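Local coordinates for enoyl-CoA hydratase/isomerase family protein (Bacillus anthracis, PDB 3KQF) that probably catalyses the addition of water across the double bond of 2-enoyl-CoA thioesters, as an enoyl-CoA hydratase of the crotonase superfamily, at residues A[12-15]-A[19-22]; A[56-61]-A[195-200]; A[93-98]-A[121-126]. All blocks are in the same frame, centred on the assembly; numbering follows the deposited sequence.

Interaction 1: residues A[12-15]-A[19-22]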
# COMPACT_ATOMS: atom_id res chain seq x y z
N VAL A 12 -6.71 -4.68 -33.49
CA VAL A 12 -5.74 -3.63 -33.14
C VAL A 12 -6.16 -2.38 -33.90
O VAL A 12 -6.37 -2.44 -35.10
CB VAL A 12 -4.31 -4.01 -33.53
CG1 VAL A 12 -3.35 -2.86 -33.21
CG2 VAL A 12 -3.87 -5.25 -32.81
N ASP A 13 -6.31 -1.26 -33.19
CA ASP A 13 -6.73 -0.01 -33.82
C ASP A 13 -5.80 1.16 -33.46
O ASP A 13 -5.64 1.51 -32.27
CB ASP A 13 -8.16 0.33 -33.43
CG ASP A 13 -8.70 1.57 -34.16
OD1 ASP A 13 -8.08 2.03 -35.15
OD2 ASP A 13 -9.75 2.09 -33.73
N TYR A 14 -5.20 1.73 -34.51
CA TYR A 14 -4.29 2.88 -34.45
C TYR A 14 -5.00 4.15 -34.93
O TYR A 14 -4.35 5.06 -35.46
CB TYR A 14 -3.08 2.67 -35.36
CG TYR A 14 -2.09 1.61 -34.93
CD1 TYR A 14 -2.26 0.29 -35.30
CD2 TYR A 14 -0.96 1.96 -34.19
CE1 TYR A 14 -1.34 -0.67 -34.90
CE2 TYR A 14 -0.04 1.01 -33.80
CZ TYR A 14 -0.23 -0.31 -34.17
OH TYR A 14 0.67 -1.26 -33.77
N ALA A 15 -6.31 4.22 -34.77
CA ALA A 15 -7.08 5.37 -35.23
C ALA A 15 -6.59 6.67 -34.61
O ALA A 15 -6.40 7.65 -35.31
CB ALA A 15 -8.58 5.17 -34.94
N VAL A 19 -1.59 6.56 -30.10
CA VAL A 19 -2.32 5.62 -29.23
C VAL A 19 -2.79 4.39 -29.99
O VAL A 19 -3.37 4.52 -31.07
CB VAL A 19 -3.55 6.30 -28.59
CG1 VAL A 19 -4.33 5.32 -27.70
CG2 VAL A 19 -3.10 7.52 -27.78
N VAL A 20 -2.53 3.20 -29.43
CA VAL A 20 -2.98 1.95 -30.02
C VAL A 20 -3.96 1.31 -29.05
O VAL A 20 -3.71 1.30 -27.84
CB VAL A 20 -1.81 0.98 -30.36
CG1 VAL A 20 -1.05 0.59 -29.14
CG2 VAL A 20 -2.34 -0.26 -31.11
N LYS A 21 -5.07 0.80 -29.56
CA LYS A 21 -6.10 0.14 -28.74
C LYS A 21 -6.19 -1.30 -29.17
O LYS A 21 -6.47 -1.58 -30.34
CB LYS A 21 -7.47 0.82 -28.91
CG LYS A 21 -8.58 0.21 -28.07
CD LYS A 21 -9.95 0.83 -28.29
CE LYS A 21 -10.52 0.49 -29.65
NZ LYS A 21 -11.95 0.84 -29.75
N ILE A 22 -5.89 -2.21 -28.25
CA ILE A 22 -5.95 -3.63 -28.50
C ILE A 22 -7.23 -4.16 -27.85
O ILE A 22 -7.46 -3.92 -26.67
CB ILE A 22 -4.76 -4.36 -27.86
CG1 ILE A 22 -3.43 -3.78 -28.35
CG2 ILE A 22 -4.85 -5.85 -28.17
CD1 ILE A 22 -2.21 -4.36 -27.68
O HOH W 1 -6.17 4.07 -31.88
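Val20 lays its CG2 methyl over the face of the Tyr14 ring, 3.8 Å from the ring centroid and 13° off the normal, a CH-pi contact. The two side chains run alongside each other and point the same way. With CG anti to its own carbonyl carbon (chi1 -70°), the tyrosine is swung back along the hairpin instead of off its end. The same methyl presses on Val12, CG2 of Val20 standing 3.5 Å from CG1 of Val12, tighter than ordinary van der Waals contact. Beta-branched valines suit these extended strands, and on this face helix 35-49 packs Ile44 on Val12 and Ile48 on Val20.

Asp13 and Lys21 form an antiparallel hydrogen-bonded pair, N to O 2.9 Å in both directions. Asp13 O also accepts a water proton at 2.6 Å, and that water donates again to Val19 O, bridging the strands where they part toward the turn. Asp13 OD1 takes a weak Asx-turn bond from Ala15 N. Lys21 NZ lies 4.7 Å from Asp13 OD2, while its salt bridge is to Glu194. The hairpin thus has an oily face under a helix and a charged one, where attraction between Asp13 and Lys21 is probably only long-range.

Interaction 2: residues A[56-61]-A[195-200]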
# COMPACT_ATOMS: atom_id res chain seq x y z
N VAL A 56 1.12 5.36 -26.04
CA VAL A 56 0.24 4.81 -25.03
C VAL A 56 -0.55 3.70 -25.68
O VAL A 56 -0.90 3.79 -26.89
CB VAL A 56 -0.79 5.85 -24.49
CG1 VAL A 56 -1.63 5.25 -23.38
CG2 VAL A 56 -0.11 7.12 -24.00
N VAL A 57 -0.86 2.70 -24.88
CA VAL A 57 -1.64 1.56 -25.30
C VAL A 57 -2.89 1.42 -24.43
O VAL A 57 -2.85 1.60 -23.19
CB VAL A 57 -0.80 0.24 -25.12
CG1 VAL A 57 -1.63 -1.00 -25.51
CG2 VAL A 57 0.50 0.33 -25.94
N ILE A 58 -4.00 1.09 -25.08
CA ILE A 58 -5.25 0.80 -24.36
C ILE A 58 -5.60 -0.68 -24.60
O ILE A 58 -5.56 -1.15 -25.74
CB ILE A 58 -6.41 1.69 -24.86
CG1 ILE A 58 -6.12 3.15 -24.56
CG2 ILE A 58 -7.73 1.28 -24.16
CD1 ILE A 58 -7.05 4.14 -25.31
N LEU A 59 -5.93 -1.39 -23.53
CA LEU A 59 -6.29 -2.80 -23.62
C LEU A 59 -7.74 -2.92 -23.17
O LEU A 59 -8.09 -2.49 -22.07
CB LEU A 59 -5.35 -3.63 -22.74
CG LEU A 59 -5.48 -5.15 -22.81
CD1 LEU A 59 -5.34 -5.64 -24.26
CD2 LEU A 59 -4.43 -5.83 -21.90
N THR A 60 -8.57 -3.53 -24.01
CA THR A 60 -10.00 -3.67 -23.70
C THR A 60 -10.58 -4.95 -24.31
O THR A 60 -9.86 -5.71 -24.96
CB THR A 60 -10.78 -2.41 -24.18
OG1 THR A 60 -12.07 -2.34 -23.57
CG2 THR A 60 -10.93 -2.38 -25.72
N GLY A 61 -11.86 -5.20 -24.03
CA GLY A 61 -12.58 -6.33 -24.59
C GLY A 61 -13.68 -5.87 -25.54
O GLY A 61 -14.21 -4.75 -25.43
N GLU A 195 -14.37 6.66 -24.75
CA GLU A 195 -13.89 8.04 -24.85
C GLU A 195 -13.06 8.45 -23.63
O GLU A 195 -12.10 9.17 -23.77
CB GLU A 195 -14.99 9.08 -25.17
CG GLU A 195 -15.91 9.52 -24.05
CD GLU A 195 -16.77 10.73 -24.45
OE1 GLU A 195 -16.53 11.33 -25.53
OE2 GLU A 195 -17.68 11.11 -23.67
N LYS A 196 -13.42 7.95 -22.45
CA LYS A 196 -12.64 8.27 -21.24
C LYS A 196 -11.20 7.70 -21.36
O LYS A 196 -10.22 8.37 -20.99
CB LYS A 196 -13.32 7.69 -20.01
CG LYS A 196 -12.61 8.01 -18.65
CD LYS A 196 -12.69 9.50 -18.32
CE LYS A 196 -12.17 9.79 -16.92
NZ LYS A 196 -12.29 11.23 -16.57
N ALA A 197 -11.07 6.46 -21.84
CA ALA A 197 -9.74 5.86 -22.01
C ALA A 197 -8.93 6.61 -23.06
O ALA A 197 -7.74 6.84 -22.90
CB ALA A 197 -9.85 4.37 -22.39
N ILE A 198 -9.58 7.00 -24.14
CA ILE A 198 -8.90 7.74 -25.20
C ILE A 198 -8.46 9.12 -24.71
O ILE A 198 -7.35 9.56 -25.01
CB ILE A 198 -9.75 7.87 -26.46
CG1 ILE A 198 -9.86 6.52 -27.14
CG2 ILE A 198 -9.15 8.90 -27.43
CD1 ILE A 198 -10.83 6.50 -28.31
N GLU A 199 -9.31 9.80 -23.96
CA GLU A 199 -8.92 11.14 -23.50
C GLU A 199 -7.76 11.11 -22.49
O GLU A 199 -6.87 11.96 -22.56
CB GLU A 199 -10.13 11.98 -23.07
CG GLU A 199 -10.91 12.43 -24.32
CD GLU A 199 -12.13 13.27 -24.04
OE1 GLU A 199 -12.34 13.68 -22.88
OE2 GLU A 199 -12.89 13.52 -25.01
N ILE A 200 -7.72 10.10 -21.62
CA ILE A 200 -6.58 9.96 -20.69
C ILE A 200 -5.33 9.56 -21.47
O ILE A 200 -4.25 10.10 -21.24
CB ILE A 200 -6.87 8.95 -19.56
CG1 ILE A 200 -7.98 9.50 -18.67
CG2 ILE A 200 -5.61 8.69 -18.72
CD1 ILE A 200 -8.41 8.54 -17.58
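This is a buried strand-to-helix packing contact in the crotonase fold, where helix 193-206 lies against one face of the central beta sheet. Strand 56-61 is an inner strand of that sheet, between strands 19-24 and 105-109, and its residues present themselves in turn to opposite faces. Val57 and Leu59 belong to the face that carries Val20 and Ile22, whereas Ile58 points toward the helix and bears nearly all of this contact.

Isoleucine suits the place because it offers two separate points of contact from one beta-branched carbon. With CG1 anti to the carbonyl carbon (chi1 -64°) and the chain extended beyond it, CD1 is carried out to the helix surface while CG2 stays closer to the strand. Ala197 points back at the sheet, and its small CB lets the helix come near: the CA atoms of Ile58 and Ala197 are 7.2 Å apart. The alanine methyl is touched by both branches, CD1 and CG2 of Ile58 each lying 4.1 Å from Ala197 CB. Ile198 sets out away from the strand, yet the CG1 flank of its side chain still borders the contact. Ala201, one turn beyond Ala197, packs on both Ile58 and Val56, and Ile204 on Val56. The methyl CD1 of Ile58 finally rests on the helix backbone itself, 3.7 Å from Ala197 O.

Interaction 3: residues A[93-98]-A[121-126]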
# COMPACT_ATOMS: atom_id res chain seq x y z
N THR A 93 3.54 -15.38 -19.25
CA THR A 93 4.49 -14.70 -20.14
C THR A 93 3.83 -13.49 -20.82
O THR A 93 4.44 -12.43 -20.98
CB THR A 93 5.02 -15.65 -21.21
OG1 THR A 93 5.83 -16.64 -20.56
CG2 THR A 93 5.87 -14.92 -22.24
N THR A 94 2.58 -13.66 -21.22
CA THR A 94 1.84 -12.57 -21.86
C THR A 94 1.69 -11.38 -20.88
O THR A 94 1.86 -10.22 -21.27
CB THR A 94 0.48 -13.08 -22.33
OG1 THR A 94 0.68 -14.22 -23.17
CG2 THR A 94 -0.27 -11.98 -23.10
N MSE A 95 1.36 -11.67 -19.62
CA MSE A 95 1.23 -10.63 -18.61
C MSE A 95 2.56 -9.86 -18.45
O MSE A 95 2.56 -8.64 -18.36
CB MSE A 95 0.83 -11.20 -17.25
CG MSE A 95 -0.41 -12.07 -17.25
SE MSE A 95 -1.91 -11.20 -18.11
CE MSE A 95 -3.30 -12.55 -17.87
N GLU A 96 3.67 -10.58 -18.41
CA GLU A 96 4.98 -9.93 -18.29
C GLU A 96 5.25 -9.01 -19.47
O GLU A 96 5.79 -7.93 -19.29
CB GLU A 96 6.08 -10.97 -18.17
CG GLU A 96 5.98 -11.76 -16.89
CD GLU A 96 6.97 -12.89 -16.82
OE1 GLU A 96 7.17 -13.58 -17.85
OE2 GLU A 96 7.50 -13.11 -15.71
N MSE A 97 4.87 -9.44 -20.67
CA MSE A 97 5.09 -8.62 -21.86
C MSE A 97 4.26 -7.33 -21.82
O MSE A 97 4.74 -6.27 -22.27
CB MSE A 97 4.79 -9.42 -23.12
CG MSE A 97 5.72 -10.61 -23.33
SE MSE A 97 5.21 -11.61 -24.96
CE MSE A 97 5.53 -10.18 -26.17
N VAL A 98 3.04 -7.40 -21.29
CA VAL A 98 2.19 -6.20 -21.15
C VAL A 98 2.84 -5.26 -20.17
O VAL A 98 3.01 -4.07 -20.44
CB VAL A 98 0.77 -6.53 -20.59
CG1 VAL A 98 0.02 -5.22 -20.20
CG2 VAL A 98 -0.02 -7.35 -21.57
N SER A 121 -5.71 -7.10 -16.15
CA SER A 121 -5.89 -5.69 -15.77
C SER A 121 -4.81 -5.23 -14.78
O SER A 121 -4.42 -4.09 -14.80
CB SER A 121 -7.29 -5.42 -15.20
OG SER A 121 -7.37 -5.79 -13.85
N LEU A 122 -4.31 -6.15 -13.95
CA LEU A 122 -3.24 -5.83 -12.99
C LEU A 122 -1.89 -5.64 -13.68
O LEU A 122 -1.04 -4.95 -13.16
CB LEU A 122 -3.10 -6.92 -11.92
CG LEU A 122 -4.27 -6.96 -10.90
CD1 LEU A 122 -4.31 -8.27 -10.13
CD2 LEU A 122 -4.21 -5.76 -9.94
N ALA A 123 -1.71 -6.26 -14.85
CA ALA A 123 -0.47 -6.13 -15.64
C ALA A 123 -0.40 -4.78 -16.31
O ALA A 123 0.66 -4.37 -16.78
CB ALA A 123 -0.36 -7.24 -16.68
N CYS A 124 -1.54 -4.10 -16.40
CA CYS A 124 -1.59 -2.75 -16.96
C CYS A 124 -1.16 -1.74 -15.90
O CYS A 124 -1.26 -2.00 -14.69
CB CYS A 124 -3.00 -2.42 -17.47
SG CYS A 124 -3.60 -3.51 -18.82
N ASP A 125 -0.65 -0.59 -16.36
CA ASP A 125 -0.23 0.50 -15.46
C ASP A 125 -1.36 1.02 -14.58
O ASP A 125 -1.15 1.28 -13.40
CB ASP A 125 0.39 1.64 -16.26
CG ASP A 125 1.70 1.24 -16.92
OD1 ASP A 125 2.75 1.43 -16.27
OD2 ASP A 125 1.67 0.65 -18.01
N PHE A 126 -2.52 1.30 -15.18
CA PHE A 126 -3.72 1.66 -14.40
C PHE A 126 -4.98 1.24 -15.15
O PHE A 126 -4.92 0.84 -16.33
CB PHE A 126 -3.75 3.12 -13.89
CG PHE A 126 -3.72 4.15 -14.96
CD1 PHE A 126 -4.91 4.66 -15.48
CD2 PHE A 126 -2.51 4.62 -15.43
CE1 PHE A 126 -4.89 5.61 -16.47
CE2 PHE A 126 -2.48 5.59 -16.42
CZ PHE A 126 -3.67 6.09 -16.94
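The flat groups at this contact are the peptide units leaving Ala123 and Met95, and each is met by a methyl. Over one face of the peptide leaving Ala123 lies Val98 CG1, 3.9 Å from Ala123 C and 3.6 Å from Ala123 O. The peptide leaving Met95 is met differently: Ala123 CB comes obliquely to its oxygen, 3.6 Å from Met95 O, rather than over the middle of its plane.

Alanine is well chosen here. Its lone methyl points toward helix 81-99 and fits between Met95 and Val98, which stand about one turn apart; Ala123 CB is 4.2 Å from Met95 CB and 4.1 Å from Val98 CG1. The CA atoms of Met95 and Ala123 consequently approach to 5.7 Å, a close passage of two backbones. Val98 has CG1 anti to the backbone N (chi1 169°), which carries this branch to the Ala123 carbonyl and within 4.2 Å of Cys124 SG. The thiol in turn packs on Val105 and Ala107 of the sheet. Met95, here selenomethionine, bends at chi2 and spends its length on Ala148 and Arg153.

Segment 121-126 leads from helix 116-123 toward strand 126-130. In crotonases the start of the corresponding helix helps form the oxyanion hole, probably about two turns before this contact. Just beyond it, Asp125 has salt bridges to Lys216 and to Lys164 of a second subunit. The side chains that meet are apolar, with methyls laid against two carbonyl oxygens; shape holds the two segments together, while charges join them to their surroundings.

Interactions 1 and 2 share the central sheet, their centres about 9 Å apart: strands 19-24 and 56-61 are neighbours, with probable backbone hydrogen bonds between Ile58 and both Val20 and Ile22. Interaction 1, the N-terminal hairpin at the sheet's edge, closes before interaction 2 opens. Interaction 3 is nested inside the long loop that interaction 2 closes, its centre about 15 Å from that of interaction 2 and 17 Å from that of interaction 1. It still touches interaction 2, Leu59 packing on Cys124 and Ile200 on Phe126. Interaction 2 ties the sheet to helix 193-206, and interaction 3 joins helix 81-99 to segment 121-126, within the layered body of a crotonase subunit.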